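Local coordinates for protein pyruvate kinase (PDB 6QXL) that probably catalyses the last step of glycolysis, the transfer of phosphate from phosphoenolpyruvate to ADP to give pyruvate and ATP, at residues K73-L86 / R100-Y112. Sequence-based numbering, arbitrary orientation.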
ATOM      1  N   LYS A  73      29.977  -2.545  34.915  1.00 62.47           N
ATOM      2  CA  LYS A  73      29.590  -3.915  35.203  1.00 63.40           C
ATOM      3  C   LYS A  73      29.952  -4.224  36.652  1.00 57.50           C
ATOM      4  O   LYS A  73      31.061  -3.887  37.139  1.00 52.25           O
ATOM      5  CB  LYS A  73      30.277  -4.869  34.276  1.00 57.18           C
ATOM      6  CG  LYS A  73      29.661  -6.247  34.274  1.00 61.76           C
ATOM      7  CD  LYS A  73      30.403  -7.171  33.285  1.00 68.67           C
ATOM      8  CE  LYS A  73      29.527  -8.295  32.761  1.00 72.78           C
ATOM      9  NZ  LYS A  73      28.444  -7.845  31.815  1.00 73.58           N
ATOM     10  N   ILE A  74      28.946  -4.755  37.373  1.00 50.77           N
ATOM     11  CA  ILE A  74      29.140  -5.000  38.806  1.00 47.99           C
ATOM     12  C   ILE A  74      29.516  -6.469  38.926  1.00 44.69           C
ATOM     13  O   ILE A  74      28.803  -7.349  38.432  1.00 40.30           O
ATOM     14  CB  ILE A  74      27.854  -4.732  39.586  1.00 50.17           C
ATOM     15  CG1 ILE A  74      27.323  -3.326  39.338  1.00 48.64           C
ATOM     16  CG2 ILE A  74      28.048  -5.033  41.035  1.00 49.46           C
ATOM     17  CD1 ILE A  74      25.857  -3.184  39.703  1.00 51.27           C
ATOM     18  N   ARG A  75      30.623  -6.740  39.621  1.00 44.48           N
ATOM     19  CA  ARG A  75      31.089  -8.114  39.768  1.00 43.13           C
ATOM     20  C   ARG A  75      31.227  -8.451  41.247  1.00 41.30           C
ATOM     21  O   ARG A  75      31.429  -7.580  42.103  1.00 37.44           O
ATOM     22  CB  ARG A  75      32.419  -8.362  39.084  1.00 42.69           C
ATOM     23  CG  ARG A  75      32.643  -7.623  37.791  1.00 49.18           C
ATOM     24  CD  ARG A  75      33.917  -8.182  37.094  1.00 49.18           C
ATOM     25  NE  ARG A  75      33.924  -7.807  35.661  1.00 49.49           N
ATOM     26  CZ  ARG A  75      33.654  -8.624  34.622  1.00 54.58           C
ATOM     27  NH1 ARG A  75      33.385  -9.912  34.773  1.00 55.15           N
ATOM     28  NH2 ARG A  75      33.623  -8.119  33.404  1.00 57.47           N
ATOM     29  N   ILE A  76      31.133  -9.745  41.525  1.00 39.30           N
ATOM     30  CA  ILE A  76      31.497 -10.263  42.830  1.00 37.21           C
ATOM     31  C   ILE A  76      33.016 -10.330  43.004  1.00 39.46           C
ATOM     32  O   ILE A  76      33.765 -10.183  42.056  1.00 44.10           O
ATOM     33  CB  ILE A  76      30.824 -11.604  43.122  1.00 35.62           C
ATOM     34  CG1 ILE A  76      31.411 -12.711  42.259  1.00 33.98           C
ATOM     35  CG2 ILE A  76      29.297 -11.498  42.938  1.00 33.14           C
ATOM     36  CD1 ILE A  76      30.593 -14.010  42.273  1.00 35.86           C
ATOM     37  N   ALA A  77      33.433 -10.538  44.227  1.00 40.78           N
ATOM     38  CA  ALA A  77      34.855 -10.679  44.584  1.00 41.82           C
ATOM     39  C   ALA A  77      35.368 -12.127  44.370  1.00 39.89           C
ATOM     40  O   ALA A  77      34.725 -12.915  43.686  1.00 41.37           O
ATOM     41  CB  ALA A  77      35.082 -10.195  46.011  1.00 41.35           C
ATOM     42  N   LYS A  78      36.503 -12.475  44.953  1.00 43.62           N
ATOM     43  CA  LYS A  78      37.062 -13.822  44.807  1.00 44.52           C
ATOM     44  C   LYS A  78      36.570 -14.784  45.885  1.00 42.31           C
ATOM     45  O   LYS A  78      36.120 -14.380  46.954  1.00 43.83           O
ATOM     46  CB  LYS A  78      38.603 -13.772  44.806  1.00 45.18           C
ATOM     47  CG  LYS A  78      39.188 -12.852  43.785  1.00 48.32           C
ATOM     48  CD  LYS A  78      40.681 -12.834  43.850  1.00 58.29           C
ATOM     49  CE  LYS A  78      41.261 -12.178  42.659  1.00 74.52           C
ATOM     50  NZ  LYS A  78      42.697 -11.821  42.861  1.00 79.74           N
ATOM     51  N   PHE A  79      36.784 -16.062  45.623  1.00 42.73           N
ATOM     52  CA  PHE A  79      36.468 -17.167  46.513  1.00 39.50           C
ATOM     53  C   PHE A  79      37.764 -17.790  46.992  1.00 40.18           C
ATOM     54  O   PHE A  79      38.771 -17.629  46.364  1.00 41.35           O
ATOM     55  CB  PHE A  79      35.688 -18.221  45.799  1.00 37.25           C
ATOM     56  CG  PHE A  79      34.261 -17.890  45.583  1.00 37.15           C
ATOM     57  CD1 PHE A  79      33.860 -17.247  44.448  1.00 35.85           C
ATOM     58  CD2 PHE A  79      33.323 -18.275  46.477  1.00 39.03           C
ATOM     59  CE1 PHE A  79      32.553 -16.968  44.231  1.00 36.32           C
ATOM     60  CE2 PHE A  79      32.006 -18.006  46.262  1.00 39.42           C
ATOM     61  CZ  PHE A  79      31.619 -17.348  45.142  1.00 38.92           C
ATOM     62  N   ALA A  80      37.753 -18.443  48.144  1.00 40.20           N
ATOM     63  CA  ALA A  80      38.958 -19.056  48.705  1.00 41.84           C
ATOM     64  C   ALA A  80      39.544 -20.180  47.886  1.00 44.21           C
ATOM     65  O   ALA A  80      40.723 -20.265  47.690  1.00 39.74           O
ATOM     66  CB  ALA A  80      38.692 -19.527  50.105  1.00 40.70           C
ATOM     67  N   ASN A  81      38.672 -21.039  47.424  1.00 49.55           N
ATOM     68  CA  ASN A  81      38.975 -22.145  46.549  1.00 54.16           C
ATOM     69  C   ASN A  81      38.273 -21.565  45.385  1.00 56.08           C
ATOM     70  O   ASN A  81      37.087 -21.533  45.405  1.00 57.80           O
ATOM     71  CB  ASN A  81      38.265 -23.384  47.016  1.00 60.80           C
ATOM     72  CG  ASN A  81      38.563 -23.700  48.447  1.00 62.37           C
ATOM     73  OD1 ASN A  81      39.697 -23.701  48.850  1.00 58.17           O
ATOM     74  ND2 ASN A  81      37.539 -23.948  49.222  1.00 64.45           N
ATOM     75  N   LYS A  82      38.868 -21.442  44.238  1.00 60.41           N
ATOM     76  CA  LYS A  82      38.295 -20.577  43.210  1.00 55.39           C
ATOM     77  C   LYS A  82      36.851 -20.651  42.737  1.00 47.66           C
ATOM     78  O   LYS A  82      36.404 -19.759  42.105  1.00 50.02           O
ATOM     79  CB  LYS A  82      39.217 -20.603  42.018  1.00 56.67           C
ATOM     80  CG  LYS A  82      40.650 -20.826  42.396  1.00 69.59           C
ATOM     81  CD  LYS A  82      41.556 -20.802  41.188  1.00 74.07           C
ATOM     82  CE  LYS A  82      42.740 -19.877  41.410  1.00 80.85           C
ATOM     83  NZ  LYS A  82      43.056 -19.108  40.173  1.00 90.23           N
ATOM     84  N   ARG A  83      36.159 -21.732  42.961  1.00 43.98           N
ATOM     85  CA  ARG A  83      34.812 -21.833  42.519  1.00 50.61           C
ATOM     86  C   ARG A  83      33.969 -22.585  43.505  1.00 47.80           C
ATOM     87  O   ARG A  83      34.468 -23.296  44.309  1.00 53.44           O
ATOM     88  CB  ARG A  83      34.836 -22.558  41.179  1.00 57.98           C
ATOM     89  CG  ARG A  83      33.498 -22.754  40.511  1.00 68.40           C
ATOM     90  CD  ARG A  83      33.663 -23.412  39.174  1.00 77.21           C
ATOM     91  NE  ARG A  83      34.186 -24.768  39.265  1.00 88.95           N
ATOM     92  CZ  ARG A  83      33.458 -25.851  39.508  1.00 94.18           C
ATOM     93  NH1 ARG A  83      34.043 -27.043  39.548  1.00 99.24           N
ATOM     94  NH2 ARG A  83      32.155 -25.744  39.718  1.00 92.05           N
ATOM     95  N   ILE A  84      32.683 -22.350  43.486  1.00 43.54           N
ATOM     96  CA  ILE A  84      31.736 -23.104  44.306  1.00 40.97           C
ATOM     97  C   ILE A  84      30.573 -23.552  43.434  1.00 37.30           C
ATOM     98  O   ILE A  84      30.398 -23.084  42.318  1.00 39.61           O
ATOM     99  CB  ILE A  84      31.174 -22.292  45.510  1.00 45.44           C
ATOM    100  CG1 ILE A  84      30.418 -21.033  45.007  1.00 51.77           C
ATOM    101  CG2 ILE A  84      32.277 -21.872  46.456  1.00 44.33           C
ATOM    102  CD1 ILE A  84      29.408 -20.470  45.987  1.00 58.07           C
ATOM    103  N   GLU A  85      29.758 -24.435  43.980  1.00 40.39           N
ATOM    104  CA  GLU A  85      28.556 -24.932  43.338  1.00 45.22           C
ATOM    105  C   GLU A  85      27.380 -24.729  44.264  1.00 42.84           C
ATOM    106  O   GLU A  85      27.459 -25.038  45.435  1.00 41.91           O
ATOM    107  CB  GLU A  85      28.729 -26.435  43.035  1.00 61.30           C
ATOM    108  CG  GLU A  85      29.294 -26.740  41.656  1.00 68.63           C
ATOM    109  CD  GLU A  85      28.249 -26.679  40.545  1.00 77.01           C
ATOM    110  OE1 GLU A  85      28.708 -26.652  39.374  1.00 78.56           O
ATOM    111  OE2 GLU A  85      27.002 -26.770  40.794  1.00 72.03           O
ATOM    112  N   LEU A  86      26.275 -24.236  43.723  1.00 41.81           N
ATOM    113  CA  LEU A  86      25.083 -23.898  44.505  1.00 41.50           C
ATOM    114  C   LEU A  86      23.886 -24.641  43.992  1.00 40.90           C
ATOM    115  O   LEU A  86      23.739 -24.821  42.786  1.00 45.79           O
ATOM    116  CB  LEU A  86      24.787 -22.391  44.470  1.00 45.86           C
ATOM    117  CG  LEU A  86      25.754 -21.441  45.147  1.00 50.72           C
ATOM    118  CD1 LEU A  86      25.450 -19.990  44.739  1.00 57.49           C
ATOM    119  CD2 LEU A  86      25.625 -21.618  46.660  1.00 52.06           C
ATOM    120  N   ARG A 100      37.543  -9.778  50.341  1.00 40.83           N
ATOM    121  CA  ARG A 100      37.559  -9.958  48.907  1.00 48.73           C
ATOM    122  C   ARG A 100      38.194 -11.265  48.428  1.00 48.50           C
ATOM    123  O   ARG A 100      37.828 -11.791  47.383  1.00 41.42           O
ATOM    124  CB  ARG A 100      38.231  -8.814  48.149  1.00 55.69           C
ATOM    125  CG  ARG A 100      37.789  -7.435  48.627  1.00 69.67           C
ATOM    126  CD  ARG A 100      36.490  -7.019  47.914  1.00 71.87           C
ATOM    127  NE  ARG A 100      35.356  -6.997  48.859  1.00 73.25           N
ATOM    128  CZ  ARG A 100      34.923  -5.980  49.544  1.00 62.04           C
ATOM    129  NH1 ARG A 100      35.396  -4.773  49.376  1.00 60.47           N
ATOM    130  NH2 ARG A 100      33.953  -6.203  50.418  1.00 61.17           N
ATOM    131  N   ASP A 101      39.091 -11.833  49.261  1.00 52.67           N
ATOM    132  CA  ASP A 101      39.751 -13.066  48.873  1.00 49.09           C
ATOM    133  C   ASP A 101      39.142 -14.309  49.515  1.00 40.92           C
ATOM    134  O   ASP A 101      39.515 -15.392  49.105  1.00 40.96           O
ATOM    135  CB  ASP A 101      41.205 -12.978  49.286  1.00 57.24           C
ATOM    136  CG  ASP A 101      41.982 -12.012  48.462  1.00 72.22           C
ATOM    137  OD1 ASP A 101      41.749 -11.971  47.242  1.00 76.24           O
ATOM    138  OD2 ASP A 101      42.990 -11.413  48.961  1.00 85.04           O
ATOM    139  N   ALA A 102      38.206 -14.151  50.488  1.00 36.03           N
ATOM    140  CA  ALA A 102      37.779 -15.240  51.318  1.00 33.51           C
ATOM    141  C   ALA A 102      36.377 -15.762  51.070  1.00 31.39           C
ATOM    142  O   ALA A 102      35.692 -16.165  52.017  1.00 34.21           O
ATOM    143  CB  ALA A 102      37.912 -14.800  52.762  1.00 33.13           C
ATOM    144  N   GLY A 103      35.945 -15.776  49.804  1.00 31.98           N
ATOM    145  CA  GLY A 103      34.591 -16.203  49.505  1.00 32.06           C
ATOM    146  C   GLY A 103      34.407 -17.668  49.878  1.00 33.66           C
ATOM    147  O   GLY A 103      35.337 -18.471  49.778  1.00 37.16           O
ATOM    148  N   THR A 104      33.232 -18.001  50.380  1.00 31.47           N
ATOM    149  CA  THR A 104      32.947 -19.357  50.797  1.00 31.81           C
ATOM    150  C   THR A 104      31.684 -19.832  50.126  1.00 34.31           C
ATOM    151  O   THR A 104      31.117 -19.151  49.280  1.00 36.58           O
ATOM    152  CB  THR A 104      32.749 -19.414  52.328  1.00 32.14           C
ATOM    153  OG1 THR A 104      31.464 -18.855  52.658  1.00 33.89           O
ATOM    154  CG2 THR A 104      33.873 -18.663  53.037  1.00 33.68           C
ATOM    155  N   GLN A 105      31.232 -21.010  50.520  1.00 40.42           N
ATOM    156  CA  GLN A 105      29.983 -21.580  50.056  1.00 39.49           C
ATOM    157  C   GLN A 105      28.750 -20.795  50.517  1.00 39.66           C
ATOM    158  O   GLN A 105      27.659 -21.017  50.004  1.00 40.02           O
ATOM    159  CB  GLN A 105      29.946 -23.035  50.625  1.00 42.11           C
ATOM    160  CG  GLN A 105      28.727 -23.877  50.295  1.00 47.48           C
ATOM    161  CD  GLN A 105      28.716 -24.359  48.870  1.00 51.01           C
ATOM    162  OE1 GLN A 105      29.783 -24.628  48.227  1.00 51.16           O
ATOM    163  NE2 GLN A 105      27.506 -24.457  48.315  1.00 57.18           N
ATOM    164  N   GLU A 106      28.913 -19.893  51.499  1.00 38.90           N
ATOM    165  CA  GLU A 106      27.793 -19.168  52.072  1.00 40.47           C
ATOM    166  C   GLU A 106      27.798 -17.670  51.808  1.00 36.81           C
ATOM    167  O   GLU A 106      26.749 -17.009  51.911  1.00 36.72           O
ATOM    168  CB  GLU A 106      27.730 -19.383  53.569  1.00 47.62           C
ATOM    169  CG  GLU A 106      27.532 -20.831  53.996  1.00 53.64           C
ATOM    170  CD  GLU A 106      27.892 -21.054  55.460  1.00 64.76           C
ATOM    171  OE1 GLU A 106      27.351 -20.254  56.250  1.00 68.79           O
ATOM    172  OE2 GLU A 106      28.711 -21.975  55.817  1.00 73.32           O
ATOM    173  N   VAL A 107      28.955 -17.097  51.480  1.00 34.19           N
ATOM    174  CA  VAL A 107      29.057 -15.667  51.299  1.00 35.03           C
ATOM    175  C   VAL A 107      30.227 -15.333  50.399  1.00 34.18           C
ATOM    176  O   VAL A 107      31.244 -16.021  50.424  1.00 35.57           O
ATOM    177  CB  VAL A 107      29.200 -14.928  52.675  1.00 35.86           C
ATOM    178  CG1 VAL A 107      30.447 -15.391  53.415  1.00 33.16           C
ATOM    179  CG2 VAL A 107      29.235 -13.431  52.479  1.00 37.51           C
ATOM    180  N   VAL A 108      30.076 -14.251  49.639  1.00 32.87           N
ATOM    181  CA  VAL A 108      31.173 -13.661  48.880  1.00 32.32           C
ATOM    182  C   VAL A 108      31.112 -12.149  49.069  1.00 31.19           C
ATOM    183  O   VAL A 108      30.050 -11.579  49.335  1.00 34.78           O
ATOM    184  CB  VAL A 108      31.108 -14.038  47.376  1.00 33.49           C
ATOM    185  CG1 VAL A 108      29.892 -13.394  46.682  1.00 34.10           C
ATOM    186  CG2 VAL A 108      32.395 -13.657  46.644  1.00 34.74           C
ATOM    187  N   GLY A 109      32.260 -11.516  48.945  1.00 30.56           N
ATOM    188  CA  GLY A 109      32.355 -10.087  49.008  1.00 34.20           C
ATOM    189  C   GLY A 109      32.005  -9.395  47.724  1.00 36.61           C
ATOM    190  O   GLY A 109      31.883 -10.039  46.682  1.00 33.16           O
ATOM    191  N   ILE A 110      31.804  -8.087  47.796  1.00 40.86           N
ATOM    192  CA  ILE A 110      31.526  -7.295  46.609  1.00 47.78           C
ATOM    193  C   ILE A 110      32.036  -5.868  46.842  1.00 50.36           C
ATOM    194  O   ILE A 110      31.808  -5.260  47.938  1.00 48.13           O
ATOM    195  CB  ILE A 110      30.033  -7.264  46.360  1.00 46.56           C
ATOM    196  CG1 ILE A 110      29.332  -6.945  47.697  1.00 48.13           C
ATOM    197  CG2 ILE A 110      29.434  -8.442  45.678  1.00 50.11           C
ATOM    198  CD1 ILE A 110      27.856  -6.633  47.679  1.00 49.12           C
ATOM    199  N   ASP A 111      32.758  -5.372  45.832  1.00 61.72           N
ATOM    200  CA  ASP A 111      33.362  -4.030  45.988  1.00 71.73           C
ATOM    201  C   ASP A 111      32.458  -2.859  45.574  1.00 70.07           C
ATOM    202  O   ASP A 111      32.918  -1.827  45.219  1.00 81.99           O
ATOM    203  CB  ASP A 111      34.675  -3.971  45.222  1.00 74.69           C
ATOM    204  CG  ASP A 111      35.602  -2.883  45.738  1.00 83.95           C
ATOM    205  OD1 ASP A 111      35.378  -2.295  46.842  1.00 76.60           O
ATOM    206  OD2 ASP A 111      36.583  -2.630  45.012  1.00 97.72           O
ATOM    207  N   TYR A 112      31.107  -3.010  45.708  1.00 60.78           N
ATOM    208  CA  TYR A 112      30.179  -2.055  45.218  1.00 51.56           C
ATOM    209  C   TYR A 112      29.075  -1.777  46.257  1.00 52.82           C
ATOM    210  O   TYR A 112      28.068  -2.472  46.341  1.00 50.40           O
ATOM    211  CB  TYR A 112      29.562  -2.514  43.924  1.00 52.60           C
ATOM    212  CG  TYR A 112      30.510  -2.819  42.822  1.00 58.96           C
ATOM    213  CD1 TYR A 112      31.290  -3.956  42.869  1.00 55.17           C
ATOM    214  CD2 TYR A 112      30.653  -1.960  41.748  1.00 58.97           C
ATOM    215  CE1 TYR A 112      32.228  -4.240  41.872  1.00 53.91           C
ATOM    216  CE2 TYR A 112      31.569  -2.210  40.742  1.00 58.49           C
ATOM    217  CZ  TYR A 112      32.311  -3.372  40.778  1.00 56.20           C
ATOM    218  OH  TYR A 112      33.208  -3.611  39.793  1.00 60.16           O
TER
HETATM  219  O   HOH W   1      35.002 -12.564  49.019  1.00 33.29           O
HETATM  220  O   HOH W   2      35.924 -21.095  48.677  1.00 39.46           O
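Gln105 reaches across to the strand 83-86 and holds its backbone. From CB the chain runs to CG, which stands anti to the backbone N (chi1 180°), and then bends at chi2. Past the bend, CD comes 3.7 Å from Glu85 O, and OE1 lies 3.8 Å from Ile84 CB. NE2 gives a nearly straight hydrogen bond to Glu85 O (2.9 Å), which lies close to the amide plane, and also meets Leu86 CD2. The Phe79 ring packs nearby. Val108 CG2 sits over one face in a CH-pi contact, 4.2 Å from the ring centroid, while Thr104 O comes in at the edge, 3.3 Å from CE2. Nearer the barrel, Tyr112 has Ile74 CG2 over one face of its ring. Between the two rings, Ala77 N donates to Gly109 O and Lys78 N to Arg100 O. Just past Phe79, Ala80 N donates to Gly103 O (2.9 Å). A water donates to Lys78 O and accepts from Gly109 N. Phe92 and Phe94 of strand 91-95 also touch Val108. This is the small beta domain of pyruvate kinase, inserted into the TIM barrel after its third strand. Main-chain hydrogen bonds, one Gln105 amide and apolar contacts hold the segments; Lys78 NZ and Asp101 OD1 stay 4.5 Å apart, beyond a salt bridge, so their charges probably add little.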